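Local atomic coordinates of insecticidal crystal protein Cry7Cal (Bacillus thuringiensis, PDB entry 5ZI1), a protein that is an insecticidal toxin active against locusts that probably binds gut-cell receptors and forms membrane pores, the chain being the three-domain toxic portion of a longer protoxin. Residues A[88-93]-A[122-127]; A[494-499]-A[557-562]; A[536-541]-A[593-598]. All blocks are in the same frame, centred on the assembly; numbering follows the deposited sequence.

Contact 1: A[88-93]-A[122-127]; sequences NALEGY and NLFKFA
L123 reaches over to A89 on the neighbouring helix, its CD2 methyl stopping 4.1 Å from A89 CB. The branch is delivered by a first torsion that sets CG anti to the backbone N (chi1 -169°), carrying the isobutyl group out toward the facing helix. Alanine suits its position because a single methyl, directed toward the partner helix, leaves the bulk to leucine; at 8.1 Å, A89 and L123 are the closest pair of CA atoms across the segments. One residue on, F124 starts off to the flank of the interface and brings only the far end of its ring to it. CD1 of L90 meets CZ of that ring at 4.3 Å, lying at the ring edge and close to its plane, while the ring of H151 meets it with the planes nearly parallel. L150, from the same helix 141-165 as H151, touches both L90 and F124. Further along, F126 and A127 touch E82, an earlier residue of helix 73-101. The two helices follow one another in sequence and run antiparallel, as a hairpin within the helical bundle of the N-terminal domain, which in this family is associated with pore formation. Nearby, A89 O takes a weak hydrogen bond from T120 OG1 of the partner helix; between the segments themselves only methyl and ring carbons meet, so their contact rests on shape and the hydrophobic effect.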
ATOM      1  N   ASN A  88     -16.020 -17.394  16.873  1.00 50.07           N
ATOM      2  CA  ASN A  88     -17.255 -17.547  17.634  1.00 54.71           C
ATOM      3  C   ASN A  88     -17.470 -16.394  18.614  1.00 55.62           C
ATOM      4  O   ASN A  88     -18.620 -16.065  18.928  1.00 53.25           O
ATOM      5  CB  ASN A  88     -17.276 -18.901  18.353  1.00 48.89           C
ATOM      6  CG  ASN A  88     -17.667 -20.046  17.407  1.00 70.64           C
ATOM      7  OD1 ASN A  88     -18.844 -20.192  17.036  1.00 72.42           O
ATOM      8  ND2 ASN A  88     -16.679 -20.838  16.986  1.00 65.53           N
ATOM      9  N   ALA A  89     -16.397 -15.754  19.093  1.00 47.53           N
ATOM     10  CA  ALA A  89     -16.629 -14.679  20.050  1.00 57.24           C
ATOM     11  C   ALA A  89     -17.076 -13.421  19.326  1.00 51.06           C
ATOM     12  O   ALA A  89     -17.998 -12.732  19.779  1.00 53.36           O
ATOM     13  CB  ALA A  89     -15.381 -14.423  20.910  1.00 43.54           C
ATOM     14  N   LEU A  90     -16.458 -13.120  18.188  1.00 49.39           N
ATOM     15  CA  LEU A  90     -16.958 -12.019  17.372  1.00 53.22           C
ATOM     16  C   LEU A  90     -18.399 -12.258  16.939  1.00 53.03           C
ATOM     17  O   LEU A  90     -19.233 -11.347  17.013  1.00 58.32           O
ATOM     18  CB  LEU A  90     -16.061 -11.812  16.160  1.00 54.23           C
ATOM     19  CG  LEU A  90     -14.700 -11.227  16.518  1.00 54.98           C
ATOM     20  CD1 LEU A  90     -13.757 -11.347  15.329  1.00 53.09           C
ATOM     21  CD2 LEU A  90     -14.856  -9.771  16.947  1.00 51.29           C
ATOM     22  N   GLU A  91     -18.719 -13.473  16.483  1.00 56.19           N
ATOM     23  CA  GLU A  91     -20.105 -13.776  16.134  1.00 59.17           C
ATOM     24  C   GLU A  91     -21.027 -13.443  17.295  1.00 52.93           C
ATOM     25  O   GLU A  91     -22.018 -12.722  17.131  1.00 57.24           O
ATOM     26  CB  GLU A  91     -20.272 -15.247  15.749  1.00 56.94           C
ATOM     27  CG  GLU A  91     -19.652 -15.651  14.431  1.00 64.34           C
ATOM     28  CD  GLU A  91     -19.717 -17.173  14.171  1.00 70.10           C
ATOM     29  OE1 GLU A  91     -20.387 -17.904  14.950  1.00 70.83           O
ATOM     30  OE2 GLU A  91     -19.087 -17.635  13.188  1.00 64.71           O
ATOM     31  N   GLY A  92     -20.694 -13.943  18.485  1.00 54.53           N
ATOM     32  CA  GLY A  92     -21.495 -13.656  19.663  1.00 51.48           C
ATOM     33  C   GLY A  92     -21.530 -12.184  20.021  1.00 54.94           C
ATOM     34  O   GLY A  92     -22.535 -11.694  20.546  1.00 60.05           O
ATOM     35  N   TYR A  93     -20.445 -11.455  19.747  1.00 49.88           N
ATOM     36  CA  TYR A  93     -20.454 -10.029  20.048  1.00 55.05           C
ATOM     37  C   TYR A  93     -21.356  -9.266  19.075  1.00 56.45           C
ATOM     38  O   TYR A  93     -22.204  -8.466  19.501  1.00 54.07           O
ATOM     39  CB  TYR A  93     -19.025  -9.463  20.048  1.00 50.99           C
ATOM     40  CG  TYR A  93     -19.009  -7.946  20.089  1.00 54.74           C
ATOM     41  CD1 TYR A  93     -19.193  -7.250  21.283  1.00 53.14           C
ATOM     42  CD2 TYR A  93     -18.855  -7.210  18.918  1.00 52.83           C
ATOM     43  CE1 TYR A  93     -19.199  -5.848  21.301  1.00 50.28           C
ATOM     44  CE2 TYR A  93     -18.849  -5.837  18.925  1.00 50.65           C
ATOM     45  CZ  TYR A  93     -19.025  -5.150  20.105  1.00 53.89           C
ATOM     46  OH  TYR A  93     -19.026  -3.765  20.056  1.00 48.65           O
ATOM     47  N   ASN A 122     -10.755  -9.721  25.816  1.00 45.59           N
ATOM     48  CA  ASN A 122      -9.808 -10.542  26.551  1.00 43.10           C
ATOM     49  C   ASN A 122      -9.323 -11.720  25.712  1.00 48.00           C
ATOM     50  O   ASN A 122      -8.147 -12.091  25.802  1.00 46.24           O
ATOM     51  CB  ASN A 122     -10.434 -11.016  27.869  1.00 47.30           C
ATOM     52  CG  ASN A 122     -10.423  -9.920  28.972  1.00 48.82           C
ATOM     53  OD1 ASN A 122      -9.670  -8.945  28.901  1.00 46.36           O
ATOM     54  ND2 ASN A 122     -11.260 -10.094  29.983  1.00 46.02           N
ATOM     55  N   LEU A 123     -10.185 -12.302  24.863  1.00 49.16           N
ATOM     56  CA  LEU A 123      -9.712 -13.380  24.001  1.00 45.06           C
ATOM     57  C   LEU A 123      -8.575 -12.903  23.111  1.00 46.42           C
ATOM     58  O   LEU A 123      -7.578 -13.610  22.931  1.00 49.83           O
ATOM     59  CB  LEU A 123     -10.847 -13.960  23.150  1.00 53.08           C
ATOM     60  CG  LEU A 123     -10.477 -15.274  22.422  1.00 50.46           C
ATOM     61  CD1 LEU A 123      -9.823 -16.239  23.404  1.00 48.32           C
ATOM     62  CD2 LEU A 123     -11.676 -15.952  21.779  1.00 40.14           C
ATOM     63  N   PHE A 124      -8.687 -11.697  22.561  1.00 46.78           N
ATOM     64  CA  PHE A 124      -7.585 -11.173  21.762  1.00 47.10           C
ATOM     65  C   PHE A 124      -6.310 -11.068  22.596  1.00 44.79           C
ATOM     66  O   PHE A 124      -5.245 -11.528  22.174  1.00 45.92           O
ATOM     67  CB  PHE A 124      -7.971  -9.820  21.145  1.00 47.79           C
ATOM     68  CG  PHE A 124      -8.795  -9.936  19.869  1.00 47.11           C
ATOM     69  CD1 PHE A 124      -8.185 -10.168  18.647  1.00 44.72           C
ATOM     70  CD2 PHE A 124     -10.175  -9.814  19.904  1.00 46.89           C
ATOM     71  CE1 PHE A 124      -8.938 -10.271  17.476  1.00 47.36           C
ATOM     72  CE2 PHE A 124     -10.937  -9.906  18.749  1.00 47.62           C
ATOM     73  CZ  PHE A 124     -10.320 -10.141  17.531  1.00 47.20           C
ATOM     74  N   LYS A 125      -6.404 -10.493  23.801  1.00 48.25           N
ATOM     75  CA  LYS A 125      -5.232 -10.447  24.675  1.00 44.19           C
ATOM     76  C   LYS A 125      -4.655 -11.834  24.879  1.00 43.85           C
ATOM     77  O   LYS A 125      -3.455 -12.054  24.683  1.00 46.27           O
ATOM     78  CB  LYS A 125      -5.580  -9.825  26.013  1.00 47.19           C
ATOM     79  CG  LYS A 125      -5.862  -8.367  25.950  1.00 49.76           C
ATOM     80  CD  LYS A 125      -6.380  -7.897  27.304  1.00 55.31           C
ATOM     81  CE  LYS A 125      -6.665  -6.408  27.281  1.00 59.36           C
ATOM     82  NZ  LYS A 125      -7.796  -6.118  28.199  1.00 60.41           N
ATOM     83  N   PHE A 126      -5.506 -12.795  25.231  1.00 44.03           N
ATOM     84  CA  PHE A 126      -5.037 -14.168  25.409  1.00 47.15           C
ATOM     85  C   PHE A 126      -4.524 -14.770  24.101  1.00 47.04           C
ATOM     86  O   PHE A 126      -3.533 -15.510  24.105  1.00 47.12           O
ATOM     87  CB  PHE A 126      -6.159 -15.031  25.992  1.00 45.33           C
ATOM     88  CG  PHE A 126      -5.785 -16.475  26.173  1.00 46.55           C
ATOM     89  CD1 PHE A 126      -6.023 -17.402  25.162  1.00 56.39           C
ATOM     90  CD2 PHE A 126      -5.189 -16.910  27.338  1.00 47.06           C
ATOM     91  CE1 PHE A 126      -5.674 -18.732  25.327  1.00 52.28           C
ATOM     92  CE2 PHE A 126      -4.843 -18.243  27.508  1.00 49.26           C
ATOM     93  CZ  PHE A 126      -5.089 -19.147  26.507  1.00 50.05           C
ATOM     94  N   ALA A 127      -5.176 -14.471  22.970  1.00 50.94           N
ATOM     95  CA  ALA A 127      -4.888 -15.221  21.740  1.00 47.28           C
ATOM     96  C   ALA A 127      -3.737 -14.654  20.919  1.00 47.52           C
ATOM     97  O   ALA A 127      -2.991 -15.421  20.307  1.00 51.68           O
ATOM     98  CB  ALA A 127      -6.131 -15.289  20.860  1.00 49.89           C
TER

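Contact 2: A[494-499]-A[557-562]; sequences GPILKI and LKYSYL
The CD1 methyl of I496 is the meeting point of this contact, pressed on by the hydroxyl of Y559 and by a methyl of L557. The tight part is the first of these: I496 CD1 lies 3.2 Å from Y559 OH, close for a carbon and an oxygen, while I496 CG2 stands 4.1 Å from the same oxygen. The two side chains come from opposite directions, and the end of the tyrosine is thus set against both branches of the isoleucine, CD1 closely and CG2 more loosely. The chi1 of I496, 63°, explains the reach, since it places CG1 between the backbone N and the carbonyl carbon and lets the extended chain carry CD1 outward. Isoleucine fits here because its two branches meet the phenol oxygen with carbon alone, while I487, S489 and D593 touch it as well, leaving it buried. Strand 496-500 belongs to the larger sheet of the C-terminal domain, a beta-sandwich of the galactose-binding type, and pairs there with 484-487 and 589-599. Segment 557-562 runs into a strand of that same sheet; between the strands of the two segments lie 589-599 and 521-530, so the contact is made by side chains reaching across the sheet and not by neighbouring backbones. Y559 spans part of that distance, resting on A529 and receiving R527 in a cation-pi interaction. A tyrosine serves well, being long enough to reach I496 and having an aromatic pi system to receive the cation. The looser side belongs to L557, whose CD2 meets I496 CD1 tip to tip at 3.8 Å. L557 also touches Y591, yet it remains partly exposed, as is K558 beside it, whose side chain is not modelled beyond CB.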
ATOM      1  N   GLY A 494       3.007   4.301   2.297  1.00 41.92           N
ATOM      2  CA  GLY A 494       3.664   4.969   1.200  1.00 42.88           C
ATOM      3  C   GLY A 494       4.804   5.798   1.733  1.00 43.66           C
ATOM      4  O   GLY A 494       5.063   5.798   2.934  1.00 48.21           O
ATOM      5  N   PRO A 495       5.523   6.501   0.864  1.00 43.66           N
ATOM      6  CA  PRO A 495       6.684   7.270   1.328  1.00 44.24           C
ATOM      7  C   PRO A 495       6.256   8.549   2.035  1.00 45.68           C
ATOM      8  O   PRO A 495       5.083   8.931   2.039  1.00 44.55           O
ATOM      9  CB  PRO A 495       7.463   7.558   0.044  1.00 46.61           C
ATOM     10  CG  PRO A 495       6.492   7.357  -1.055  1.00 46.48           C
ATOM     11  CD  PRO A 495       5.487   6.370  -0.602  1.00 44.64           C
ATOM     12  N   ILE A 496       7.240   9.202   2.662  1.00 43.48           N
ATOM     13  CA  ILE A 496       7.020  10.370   3.504  1.00 45.67           C
ATOM     14  C   ILE A 496       8.086  11.405   3.166  1.00 47.53           C
ATOM     15  O   ILE A 496       9.071  11.113   2.493  1.00 45.70           O
ATOM     16  CB  ILE A 496       7.055  10.023   5.011  1.00 47.65           C
ATOM     17  CG1 ILE A 496       8.436   9.502   5.416  1.00 45.25           C
ATOM     18  CG2 ILE A 496       5.959   9.023   5.365  1.00 44.07           C
ATOM     19  CD1 ILE A 496       8.546   9.165   6.875  1.00 53.39           C
ATOM     20  N   LEU A 497       7.874  12.636   3.636  1.00 47.58           N
ATOM     21  CA  LEU A 497       8.848  13.703   3.447  1.00 46.50           C
ATOM     22  C   LEU A 497       9.801  13.785   4.632  1.00 53.20           C
ATOM     23  O   LEU A 497       9.378  13.691   5.790  1.00 51.78           O
ATOM     24  CB  LEU A 497       8.158  15.057   3.268  1.00 52.13           C
ATOM     25  CG  LEU A 497       7.315  15.274   2.007  1.00 54.16           C
ATOM     26  CD1 LEU A 497       7.334  16.732   1.585  1.00 44.61           C
ATOM     27  CD2 LEU A 497       7.786  14.389   0.882  1.00 49.39           C
ATOM     28  N   LYS A 498      11.087  13.991   4.335  1.00 50.63           N
ATOM     29  CA  LYS A 498      12.112  14.219   5.346  1.00 53.08           C
ATOM     30  C   LYS A 498      12.715  15.601   5.135  1.00 56.81           C
ATOM     31  O   LYS A 498      13.422  15.832   4.148  1.00 56.43           O
ATOM     32  CB  LYS A 498      13.192  13.150   5.275  1.00 56.80           C
ATOM     33  CG  LYS A 498      14.241  13.284   6.353  1.00 54.66           C
ATOM     34  CD  LYS A 498      15.257  12.169   6.224  1.00 63.77           C
ATOM     35  CE  LYS A 498      16.534  12.658   5.561  1.00 67.63           C
ATOM     36  NZ  LYS A 498      17.637  12.827   6.570  1.00 66.19           N
ATOM     37  N   ILE A 499      12.460  16.511   6.070  1.00 49.44           N
ATOM     38  CA  ILE A 499      12.954  17.880   5.997  1.00 50.49           C
ATOM     39  C   ILE A 499      14.088  18.049   7.001  1.00 53.56           C
ATOM     40  O   ILE A 499      13.925  17.744   8.189  1.00 53.01           O
ATOM     41  CB  ILE A 499      11.829  18.894   6.271  1.00 59.58           C
ATOM     42  CG1 ILE A 499      10.582  18.530   5.468  1.00 55.21           C
ATOM     43  CG2 ILE A 499      12.276  20.319   5.934  1.00 53.22           C
ATOM     44  CD1 ILE A 499       9.326  19.114   6.055  1.00 57.53           C
ATOM     45  N   LEU A 557      11.105   6.496  14.143  1.00 60.56           N
ATOM     46  CA  LEU A 557      10.183   7.607  13.988  1.00 59.39           C
ATOM     47  C   LEU A 557       8.997   7.401  14.913  1.00 51.00           C
ATOM     48  O   LEU A 557       8.509   6.286  15.090  1.00 52.57           O
ATOM     49  CB  LEU A 557       9.727   7.746  12.539  1.00 54.84           C
ATOM     50  CG  LEU A 557      10.616   8.660  11.694  1.00 57.52           C
ATOM     51  CD1 LEU A 557      12.002   8.075  11.508  1.00 58.55           C
ATOM     52  CD2 LEU A 557       9.983   8.939  10.333  1.00 55.04           C
ATOM     53  N   LYS A 558       8.564   8.476  15.544  1.00 54.30           N
ATOM     54  CA  LYS A 558       7.389   8.445  16.397  1.00 55.89           C
ATOM     55  C   LYS A 558       6.563   9.672  16.052  1.00 51.85           C
ATOM     56  O   LYS A 558       7.098  10.782  16.007  1.00 54.27           O
ATOM     57  CB  LYS A 558       7.793   8.417  17.876  1.00 51.49           C
ATOM     58  N   TYR A 559       5.282   9.467  15.768  1.00 49.66           N
ATOM     59  CA  TYR A 559       4.432  10.492  15.185  1.00 53.52           C
ATOM     60  C   TYR A 559       3.480  11.072  16.218  1.00 50.18           C
ATOM     61  O   TYR A 559       2.936  10.352  17.055  1.00 54.23           O
ATOM     62  CB  TYR A 559       3.591   9.933  14.027  1.00 47.64           C
ATOM     63  CG  TYR A 559       4.380   9.628  12.792  1.00 51.05           C
ATOM     64  CD1 TYR A 559       4.758  10.645  11.922  1.00 48.87           C
ATOM     65  CD2 TYR A 559       4.742   8.318  12.482  1.00 53.90           C
ATOM     66  CE1 TYR A 559       5.489  10.368  10.787  1.00 56.17           C
ATOM     67  CE2 TYR A 559       5.463   8.030  11.333  1.00 54.00           C
ATOM     68  CZ  TYR A 559       5.836   9.056  10.496  1.00 50.56           C
ATOM     69  OH  TYR A 559       6.563   8.788   9.374  1.00 53.34           O
ATOM     70  N   SER A 560       3.241  12.375  16.114  1.00 46.64           N
ATOM     71  CA  SER A 560       2.040  12.931  16.721  1.00 54.41           C
ATOM     72  C   SER A 560       1.326  13.825  15.713  1.00 55.03           C
ATOM     73  O   SER A 560       1.580  13.736  14.506  1.00 55.48           O
ATOM     74  CB  SER A 560       2.374  13.687  18.012  1.00 53.45           C
ATOM     75  OG  SER A 560       3.456  14.563  17.789  1.00 58.06           O
ATOM     76  N   TYR A 561       0.427  14.672  16.193  1.00 53.22           N
ATOM     77  CA  TYR A 561      -0.381  15.532  15.350  1.00 48.72           C
ATOM     78  C   TYR A 561      -0.193  16.988  15.743  1.00 54.19           C
ATOM     79  O   TYR A 561       0.048  17.333  16.913  1.00 54.13           O
ATOM     80  CB  TYR A 561      -1.855  15.157  15.433  1.00 48.34           C
ATOM     81  CG  TYR A 561      -2.125  13.770  14.883  1.00 54.58           C
ATOM     82  CD1 TYR A 561      -2.057  12.652  15.704  1.00 49.17           C
ATOM     83  CD2 TYR A 561      -2.410  13.581  13.531  1.00 50.20           C
ATOM     84  CE1 TYR A 561      -2.294  11.405  15.216  1.00 51.89           C
ATOM     85  CE2 TYR A 561      -2.642  12.318  13.016  1.00 50.69           C
ATOM     86  CZ  TYR A 561      -2.588  11.235  13.868  1.00 56.00           C
ATOM     87  OH  TYR A 561      -2.819   9.969  13.404  1.00 51.69           O
ATOM     88  N   LEU A 562      -0.346  17.837  14.738  1.00 47.97           N
ATOM     89  CA  LEU A 562      -0.139  19.267  14.857  1.00 50.27           C
ATOM     90  C   LEU A 562      -1.253  19.942  14.076  1.00 55.78           C
ATOM     91  O   LEU A 562      -1.344  19.772  12.857  1.00 52.21           O
ATOM     92  CB  LEU A 562       1.231  19.645  14.294  1.00 48.25           C
ATOM     93  CG  LEU A 562       1.576  21.121  14.131  1.00 57.69           C
ATOM     94  CD1 LEU A 562       3.021  21.181  14.012  1.00 56.14           C
ATOM     95  CD2 LEU A 562       1.008  21.753  12.835  1.00 59.57           C
TER

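Contact 3: A[536-541]-A[593-598]; sequences MSFSGI and DKIEFI
F538 points its benzyl group from one sheet of the C-terminal beta-sandwich into the space between the sheets, where I595 and F597 of the other sheet receive it. Its strand, 534-538, belongs to the five-stranded antiparallel sheet, whereas 589-599 runs through the larger mixed one. CB sets out toward the facing strand, and chi1 of -161°, with CG anti to the backbone N, sends the ring onward in that direction. The ring then divides its contacts among its outer atoms. On one flank CE1 lies 4.2 Å from CG2 of I595; on the other CE2 comes to 4.0 Å from CE2 of F597. The two aromatic rings form an oblique pair, with planes at 70° and centroids 5.9 Å apart. Large flat side chains suit such a buried interface, since one ring can bridge the gap between the sheets and touch two residues at once. V524, M564, S576 and L578 also touch F538. I595 and F597, two apart on their strand, both serve this face, although F597 leaves its backbone to the flank and brings CE2 and CZ in. E596 between them makes a salt bridge to R525 through OE1 and hydrogen bonds to Y241 and Q470 through OE2. Just after F538 the chain reverses in a type II turn closed by I541 N bonding to F538 O at 3.2 Å, with G540 at the positive phi that glycine readily adopts. At the tip of the followed side chain, CZ of F538 lies 4.0 Å from CZ of F597.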
ATOM      1  N   MET A 536       5.536  25.674  12.021  1.00 51.97           N
ATOM      2  CA  MET A 536       5.027  25.239  10.730  1.00 54.92           C
ATOM      3  C   MET A 536       3.922  26.189  10.271  1.00 55.34           C
ATOM      4  O   MET A 536       3.319  26.905  11.074  1.00 56.58           O
ATOM      5  CB  MET A 536       4.504  23.790  10.824  1.00 51.89           C
ATOM      6  CG  MET A 536       4.346  23.055   9.493  1.00 55.25           C
ATOM      7  SD  MET A 536       3.744  21.346   9.685  1.00 56.54           S
ATOM      8  CE  MET A 536       5.151  20.590  10.520  1.00 53.26           C
ATOM      9  N   SER A 537       3.646  26.185   8.968  1.00 54.03           N
ATOM     10  CA  SER A 537       2.624  27.054   8.407  1.00 53.78           C
ATOM     11  C   SER A 537       2.059  26.430   7.136  1.00 59.32           C
ATOM     12  O   SER A 537       2.753  25.694   6.425  1.00 53.81           O
ATOM     13  CB  SER A 537       3.179  28.445   8.096  1.00 54.84           C
ATOM     14  OG  SER A 537       2.209  29.234   7.432  1.00 58.13           O
ATOM     15  N   PHE A 538       0.795  26.748   6.843  1.00 55.16           N
ATOM     16  CA  PHE A 538       0.121  26.157   5.699  1.00 57.23           C
ATOM     17  C   PHE A 538      -0.763  27.204   5.031  1.00 60.91           C
ATOM     18  O   PHE A 538      -1.315  28.087   5.695  1.00 59.35           O
ATOM     19  CB  PHE A 538      -0.698  24.926   6.116  1.00 56.19           C
ATOM     20  CG  PHE A 538      -1.051  24.023   4.972  1.00 56.40           C
ATOM     21  CD1 PHE A 538      -0.173  23.033   4.556  1.00 57.88           C
ATOM     22  CD2 PHE A 538      -2.253  24.168   4.303  1.00 54.40           C
ATOM     23  CE1 PHE A 538      -0.489  22.203   3.496  1.00 55.64           C
ATOM     24  CE2 PHE A 538      -2.576  23.342   3.244  1.00 55.95           C
ATOM     25  CZ  PHE A 538      -1.694  22.360   2.841  1.00 55.31           C
ATOM     26  N   SER A 539      -0.871  27.112   3.703  1.00 56.19           N
ATOM     27  CA  SER A 539      -1.650  28.082   2.947  1.00 54.74           C
ATOM     28  C   SER A 539      -3.063  28.164   3.494  1.00 57.98           C
ATOM     29  O   SER A 539      -3.615  27.181   3.992  1.00 60.05           O
ATOM     30  CB  SER A 539      -1.710  27.704   1.467  1.00 53.78           C
ATOM     31  OG  SER A 539      -0.450  27.887   0.847  1.00 56.40           O
ATOM     32  N   GLY A 540      -3.649  29.352   3.402  1.00 62.24           N
ATOM     33  CA  GLY A 540      -5.027  29.536   3.800  1.00 61.00           C
ATOM     34  C   GLY A 540      -5.255  29.619   5.288  1.00 58.46           C
ATOM     35  O   GLY A 540      -6.399  29.823   5.716  1.00 61.53           O
ATOM     36  N   ILE A 541      -4.218  29.442   6.095  1.00 55.27           N
ATOM     37  CA  ILE A 541      -4.335  29.514   7.542  1.00 54.70           C
ATOM     38  C   ILE A 541      -3.440  30.634   8.028  1.00 55.96           C
ATOM     39  O   ILE A 541      -2.246  30.673   7.703  1.00 54.95           O
ATOM     40  CB  ILE A 541      -3.979  28.184   8.214  1.00 57.67           C
ATOM     41  CG1 ILE A 541      -5.061  27.174   7.862  1.00 51.50           C
ATOM     42  CG2 ILE A 541      -3.881  28.375   9.731  1.00 59.08           C
ATOM     43  CD1 ILE A 541      -4.689  25.798   8.130  1.00 56.26           C
ATOM     44  N   ASP A 593       4.123  13.064   7.203  1.00 49.10           N
ATOM     45  CA  ASP A 593       3.479  11.872   6.686  1.00 49.42           C
ATOM     46  C   ASP A 593       2.215  12.277   5.930  1.00 51.32           C
ATOM     47  O   ASP A 593       2.236  12.371   4.698  1.00 50.50           O
ATOM     48  CB  ASP A 593       3.201  10.903   7.839  1.00 47.87           C
ATOM     49  CG  ASP A 593       2.315   9.744   7.436  1.00 51.86           C
ATOM     50  OD1 ASP A 593       2.341   9.352   6.248  1.00 49.40           O
ATOM     51  OD2 ASP A 593       1.576   9.232   8.317  1.00 51.28           O
ATOM     52  N   LYS A 594       1.127  12.559   6.645  1.00 46.79           N
ATOM     53  CA  LYS A 594      -0.148  12.884   6.029  1.00 47.77           C
ATOM     54  C   LYS A 594      -0.553  14.324   6.333  1.00 56.58           C
ATOM     55  O   LYS A 594      -0.168  14.915   7.362  1.00 45.02           O
ATOM     56  CB  LYS A 594      -1.253  11.939   6.512  1.00 49.41           C
ATOM     57  CG  LYS A 594      -0.928  10.460   6.366  1.00 50.66           C
ATOM     58  CD  LYS A 594      -0.875  10.015   4.881  1.00 50.18           C
ATOM     59  CE  LYS A 594      -0.454   8.536   4.762  1.00 46.44           C
ATOM     60  NZ  LYS A 594      -1.334   7.624   5.561  1.00 50.13           N
ATOM     61  N   ILE A 595      -1.351  14.880   5.424  1.00 50.55           N
ATOM     62  CA  ILE A 595      -1.983  16.179   5.609  1.00 47.70           C
ATOM     63  C   ILE A 595      -3.469  15.927   5.731  1.00 51.58           C
ATOM     64  O   ILE A 595      -4.068  15.308   4.841  1.00 51.89           O
ATOM     65  CB  ILE A 595      -1.688  17.126   4.448  1.00 51.95           C
ATOM     66  CG1 ILE A 595      -0.225  16.985   4.047  1.00 53.57           C
ATOM     67  CG2 ILE A 595      -2.023  18.540   4.855  1.00 52.14           C
ATOM     68  CD1 ILE A 595       0.692  17.520   5.100  1.00 52.02           C
ATOM     69  N   GLU A 596      -4.071  16.394   6.823  1.00 44.70           N
ATOM     70  CA  GLU A 596      -5.472  16.091   7.082  1.00 46.35           C
ATOM     71  C   GLU A 596      -6.274  17.377   7.125  1.00 51.74           C
ATOM     72  O   GLU A 596      -5.994  18.269   7.937  1.00 50.81           O
ATOM     73  CB  GLU A 596      -5.640  15.283   8.362  1.00 48.91           C
ATOM     74  CG  GLU A 596      -5.034  13.903   8.250  1.00 48.68           C
ATOM     75  CD  GLU A 596      -5.050  13.166   9.561  1.00 53.67           C
ATOM     76  OE1 GLU A 596      -5.346  13.821  10.589  1.00 50.81           O
ATOM     77  OE2 GLU A 596      -4.775  11.939   9.564  1.00 54.52           O
ATOM     78  N   PHE A 597      -7.261  17.457   6.238  1.00 49.99           N
ATOM     79  CA  PHE A 597      -8.174  18.580   6.139  1.00 48.31           C
ATOM     80  C   PHE A 597      -9.416  18.226   6.941  1.00 52.20           C
ATOM     81  O   PHE A 597     -10.172  17.324   6.572  1.00 50.18           O
ATOM     82  CB  PHE A 597      -8.476  18.875   4.673  1.00 45.67           C
ATOM     83  CG  PHE A 597      -7.256  19.286   3.907  1.00 44.09           C
ATOM     84  CD1 PHE A 597      -6.404  18.341   3.381  1.00 48.18           C
ATOM     85  CD2 PHE A 597      -6.926  20.619   3.770  1.00 46.41           C
ATOM     86  CE1 PHE A 597      -5.247  18.716   2.695  1.00 49.11           C
ATOM     87  CE2 PHE A 597      -5.774  21.000   3.090  1.00 43.25           C
ATOM     88  CZ  PHE A 597      -4.934  20.046   2.555  1.00 43.65           C
ATOM     89  N   ILE A 598      -9.593  18.915   8.057  1.00 56.26           N
ATOM     90  CA  ILE A 598     -10.664  18.638   9.002  1.00 50.82           C
ATOM     91  C   ILE A 598     -11.784  19.640   8.741  1.00 57.91           C
ATOM     92  O   ILE A 598     -11.508  20.846   8.649  1.00 58.38           O
ATOM     93  CB  ILE A 598     -10.148  18.729  10.451  1.00 57.09           C
ATOM     94  CG1 ILE A 598      -9.127  17.603  10.699  1.00 52.54           C
ATOM     95  CG2 ILE A 598     -11.304  18.703  11.471  1.00 53.34           C
ATOM     96  CD1 ILE A 598      -8.311  17.783  11.945  1.00 55.77           C
TER

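Contacts 2 and 3 share one domain, the C-terminal beta-sandwich, while contact 1 stands apart in the helical N-terminal domain, its centre about 34 and 39 Å from theirs. Contact 3 is fully buried and joins the two sheets through aromatic and aliphatic carbon. Contacts 1 and 2 are only partly buried, the first between antiparallel helices and the second across one sheet, where a tyrosine oxygen enters. Contacts 2 and 3 also touch: their segments alternate along the chain, strands 496-500 and 589-599 are neighbours, and D593 OD1 lies 3.7 Å from I496 CG2. None of the three has a hydrogen bond between its segments.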